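Local coordinates for Glyoxalase/bleomycin resistance protein/dioxygenase (Vibrio splendidus, PDB 2RK9), which is of unknown specific function but belongs to the glyoxalase/bleomycin resistance protein/dioxygenase superfamily, whose members include metal-dependent enzymes and antibiotic-binding proteins, at residues Arg6-Leu11 with Phe40-Leu45. The protein carries 1 engineered substitution. Residues are numbered along the deposited sequence; the frame is centred on the assembly and turned at random.
Sequences RVVPEL and FVYLTL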
ATOM      1  N   ARG B   6      -1.957 -11.050   0.283  1.00 10.84           N
ATOM      2  CA  ARG B   6      -1.917  -9.756  -0.386  1.00  9.94           C
ATOM      3  C   ARG B   6      -1.740  -8.665   0.655  1.00  9.11           C
ATOM      4  O   ARG B   6      -1.880  -8.902   1.854  1.00  8.20           O
ATOM      5  CB  ARG B   6      -3.245  -9.470  -1.098  1.00 11.84           C
ATOM      6  CG  ARG B   6      -3.693 -10.486  -2.121  1.00 14.22           C
ATOM      7  CD  ARG B   6      -3.040 -10.240  -3.449  1.00 17.01           C
ATOM      8  NE  ARG B   6      -3.575 -11.121  -4.486  1.00 18.78           N
ATOM      9  CZ  ARG B   6      -3.312 -12.421  -4.569  1.00 20.10           C
ATOM     10  NH1 ARG B   6      -2.523 -13.004  -3.673  1.00 19.58           N
ATOM     11  NH2 ARG B   6      -3.824 -13.135  -5.563  1.00 21.35           N
ATOM     12  N   VAL B   7      -1.416  -7.469   0.182  1.00  8.13           N
ATOM     13  CA  VAL B   7      -1.330  -6.318   1.062  1.00  8.29           C
ATOM     14  C   VAL B   7      -2.443  -5.426   0.542  1.00  6.90           C
ATOM     15  O   VAL B   7      -2.512  -5.156  -0.654  1.00  7.18           O
ATOM     16  CB  VAL B   7       0.022  -5.554   0.979  1.00  7.64           C
ATOM     17  CG1 VAL B   7       0.341  -5.143  -0.457  1.00  9.35           C
ATOM     18  CG2 VAL B   7      -0.059  -4.309   1.862  1.00  7.59           C
ATOM     19  N   VAL B   8      -3.340  -5.016   1.430  1.00  5.87           N
ATOM     20  CA  VAL B   8      -4.444  -4.153   1.046  1.00  6.84           C
ATOM     21  C   VAL B   8      -4.304  -2.850   1.814  1.00  5.98           C
ATOM     22  O   VAL B   8      -4.433  -2.811   3.031  1.00  6.26           O
ATOM     23  CB  VAL B   8      -5.822  -4.792   1.368  1.00  6.44           C
ATOM     24  CG1 VAL B   8      -6.948  -3.871   0.893  1.00  7.89           C
ATOM     25  CG2 VAL B   8      -5.944  -6.155   0.687  1.00  5.83           C
ATOM     26  N   PRO B   9      -3.999  -1.766   1.104  1.00  6.23           N
ATOM     27  CA  PRO B   9      -3.846  -0.471   1.765  1.00  5.80           C
ATOM     28  C   PRO B   9      -5.186   0.058   2.246  1.00  5.30           C
ATOM     29  O   PRO B   9      -6.198  -0.089   1.568  1.00  5.79           O
ATOM     30  CB  PRO B   9      -3.266   0.414   0.664  1.00  7.12           C
ATOM     31  CG  PRO B   9      -2.578  -0.558  -0.249  1.00  8.76           C
ATOM     32  CD  PRO B   9      -3.572  -1.686  -0.302  1.00  6.95           C
ATOM     33  N   GLU B  10      -5.190   0.647   3.433  1.00  5.76           N
ATOM     34  CA  GLU B  10      -6.399   1.259   3.954  1.00  6.81           C
ATOM     35  C   GLU B  10      -6.049   2.735   4.007  1.00  6.53           C
ATOM     36  O   GLU B  10      -5.063   3.121   4.630  1.00  7.01           O
ATOM     37  CB  GLU B  10      -6.741   0.737   5.344  1.00  8.06           C
ATOM     38  CG  GLU B  10      -7.922   1.463   5.967  1.00 12.55           C
ATOM     39  CD  GLU B  10      -8.450   0.771   7.204  1.00 15.93           C
ATOM     40  OE1 GLU B  10      -7.626   0.335   8.030  1.00 17.56           O
ATOM     41  OE2 GLU B  10      -9.693   0.674   7.345  1.00 18.18           O
ATOM     42  N   LEU B  11      -6.856   3.553   3.344  1.00  5.80           N
ATOM     43  CA  LEU B  11      -6.597   4.986   3.268  1.00  6.28           C
ATOM     44  C   LEU B  11      -7.597   5.857   4.016  1.00  6.59           C
ATOM     45  O   LEU B  11      -8.804   5.694   3.864  1.00  6.45           O
ATOM     46  CB  LEU B  11      -6.602   5.416   1.800  1.00  6.25           C
ATOM     47  CG  LEU B  11      -5.850   4.526   0.810  1.00  7.64           C
ATOM     48  CD1 LEU B  11      -6.068   5.057  -0.604  1.00  9.21           C
ATOM     49  CD2 LEU B  11      -4.369   4.488   1.167  1.00  8.51           C
ATOM     50  N   PHE B  40     -16.704   3.231   6.148  1.00  8.83           N
ATOM     51  CA  PHE B  40     -15.762   2.265   5.598  1.00  7.79           C
ATOM     52  C   PHE B  40     -16.252   1.726   4.256  1.00  8.43           C
ATOM     53  O   PHE B  40     -17.427   1.391   4.102  1.00  9.51           O
ATOM     54  CB  PHE B  40     -15.594   1.105   6.574  1.00  8.95           C
ATOM     55  CG  PHE B  40     -14.725  -0.009   6.062  1.00  7.66           C
ATOM     56  CD1 PHE B  40     -13.341   0.068   6.164  1.00  8.25           C
ATOM     57  CD2 PHE B  40     -15.292  -1.141   5.485  1.00  8.58           C
ATOM     58  CE1 PHE B  40     -12.540  -0.969   5.705  1.00  8.97           C
ATOM     59  CE2 PHE B  40     -14.497  -2.184   5.022  1.00  9.53           C
ATOM     60  CZ  PHE B  40     -13.119  -2.097   5.130  1.00 10.07           C
ATOM     61  N   VAL B  41     -15.339   1.643   3.295  1.00  6.33           N
ATOM     62  CA  VAL B  41     -15.667   1.142   1.967  1.00  8.80           C
ATOM     63  C   VAL B  41     -14.549   0.219   1.484  1.00  7.96           C
ATOM     64  O   VAL B  41     -13.369   0.531   1.629  1.00 10.50           O
ATOM     65  CB  VAL B  41     -15.816   2.299   0.956  1.00  8.59           C
ATOM     66  CG1 VAL B  41     -16.403   1.776  -0.354  1.00 11.78           C
ATOM     67  CG2 VAL B  41     -16.688   3.397   1.547  1.00 11.85           C
ATOM     68  N   TYR B  42     -14.926  -0.928   0.930  1.00  7.40           N
ATOM     69  CA  TYR B  42     -13.944  -1.875   0.419  1.00  7.75           C
ATOM     70  C   TYR B  42     -14.092  -1.917  -1.097  1.00  7.22           C
ATOM     71  O   TYR B  42     -15.138  -2.309  -1.611  1.00  8.49           O
ATOM     72  CB  TYR B  42     -14.190  -3.268   0.997  1.00  8.25           C
ATOM     73  CG  TYR B  42     -13.027  -4.207   0.787  1.00  8.43           C
ATOM     74  CD1 TYR B  42     -12.104  -4.432   1.797  1.00  8.53           C
ATOM     75  CD2 TYR B  42     -12.842  -4.853  -0.433  1.00  9.68           C
ATOM     76  CE1 TYR B  42     -11.021  -5.283   1.606  1.00  8.40           C
ATOM     77  CE2 TYR B  42     -11.757  -5.706  -0.638  1.00  8.92           C
ATOM     78  CZ  TYR B  42     -10.852  -5.914   0.392  1.00  8.88           C
ATOM     79  OH  TYR B  42      -9.774  -6.742   0.207  1.00 12.30           O
ATOM     80  N   LEU B  43     -13.055  -1.496  -1.817  1.00  7.63           N
ATOM     81  CA  LEU B  43     -13.131  -1.494  -3.274  1.00  8.33           C
ATOM     82  C   LEU B  43     -12.117  -2.407  -3.950  1.00  8.62           C
ATOM     83  O   LEU B  43     -11.186  -2.912  -3.322  1.00  8.07           O
ATOM     84  CB  LEU B  43     -12.969  -0.071  -3.814  1.00  9.81           C
ATOM     85  CG  LEU B  43     -13.930   0.967  -3.223  1.00 10.23           C
ATOM     86  CD1 LEU B  43     -13.315   1.558  -1.973  1.00 11.74           C
ATOM     87  CD2 LEU B  43     -14.203   2.066  -4.241  1.00 12.16           C
ATOM     88  N   THR B  44     -12.318  -2.619  -5.242  1.00  8.43           N
ATOM     89  CA  THR B  44     -11.427  -3.464  -6.021  1.00  8.02           C
ATOM     90  C   THR B  44     -11.442  -3.003  -7.470  1.00  7.30           C
ATOM     91  O   THR B  44     -12.429  -2.443  -7.951  1.00  7.74           O
ATOM     92  CB  THR B  44     -11.863  -4.950  -5.963  1.00  9.85           C
ATOM     93  OG1 THR B  44     -10.883  -5.775  -6.614  1.00 11.70           O
ATOM     94  CG2 THR B  44     -13.198  -5.132  -6.649  1.00 11.60           C
ATOM     95  N   LEU B  45     -10.321  -3.223  -8.141  1.00  8.86           N
ATOM     96  CA  LEU B  45     -10.177  -2.894  -9.549  1.00 10.44           C
ATOM     97  C   LEU B  45      -9.587  -4.163 -10.136  1.00  9.82           C
ATOM     98  O   LEU B  45      -8.389  -4.409 -10.025  1.00  9.62           O
ATOM     99  CB  LEU B  45      -9.215  -1.721  -9.764  1.00 11.16           C
ATOM    100  CG  LEU B  45      -9.119  -1.217 -11.215  1.00 13.46           C
ATOM    101  CD1 LEU B  45     -10.349  -0.383 -11.540  1.00 14.71           C
ATOM    102  CD2 LEU B  45      -7.899  -0.350 -11.407  1.00 12.88           C
TER
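Val8 and Tyr42 meet across the width of an intervening strand, an example of next-but-one strands of a sheet touching through their side chains while their backbones share no hydrogen bond. The van der Waals part is slight: the two side chains cross at about a right angle, Val8 CG1 making an apolar contact of 4.4 Å with Tyr42 CE1, while Val8 CG2 rests 3.9 Å from Tyr42 OH. With CG anti to the backbone N (chi1 -166°), the torsion carries the phenol end across to the valine methyls, and its hydroxyl is hydrogen-bonded to Asp49.

The polar part sets a carboxylate against an aromatic rim. Glu10, its chain extended beyond CG, brings OE2 to 3.7 Å from Phe40 CE1, in the plane of the ring; carboxylate and ring planes stand 87° apart. The oxygen thus meets the C-H edge, probably a weakly favourable electrostatic approach, while OE1 is gripped by a salt bridge to Arg131 and a hydrogen bond from Asn76.

Strands 7-12, 30-35, 40-45 and 48-53 with helix 16-26 follow the superfamily's beta-alpha-beta-beta-beta module, its first and third strands joined here across the fourth, whose Met51 touches Val8, Phe40 and Tyr42. Helix 16-26 packs against Val41 and Leu43, whereas strand 30-35 borders strand 40-45 on its other edge.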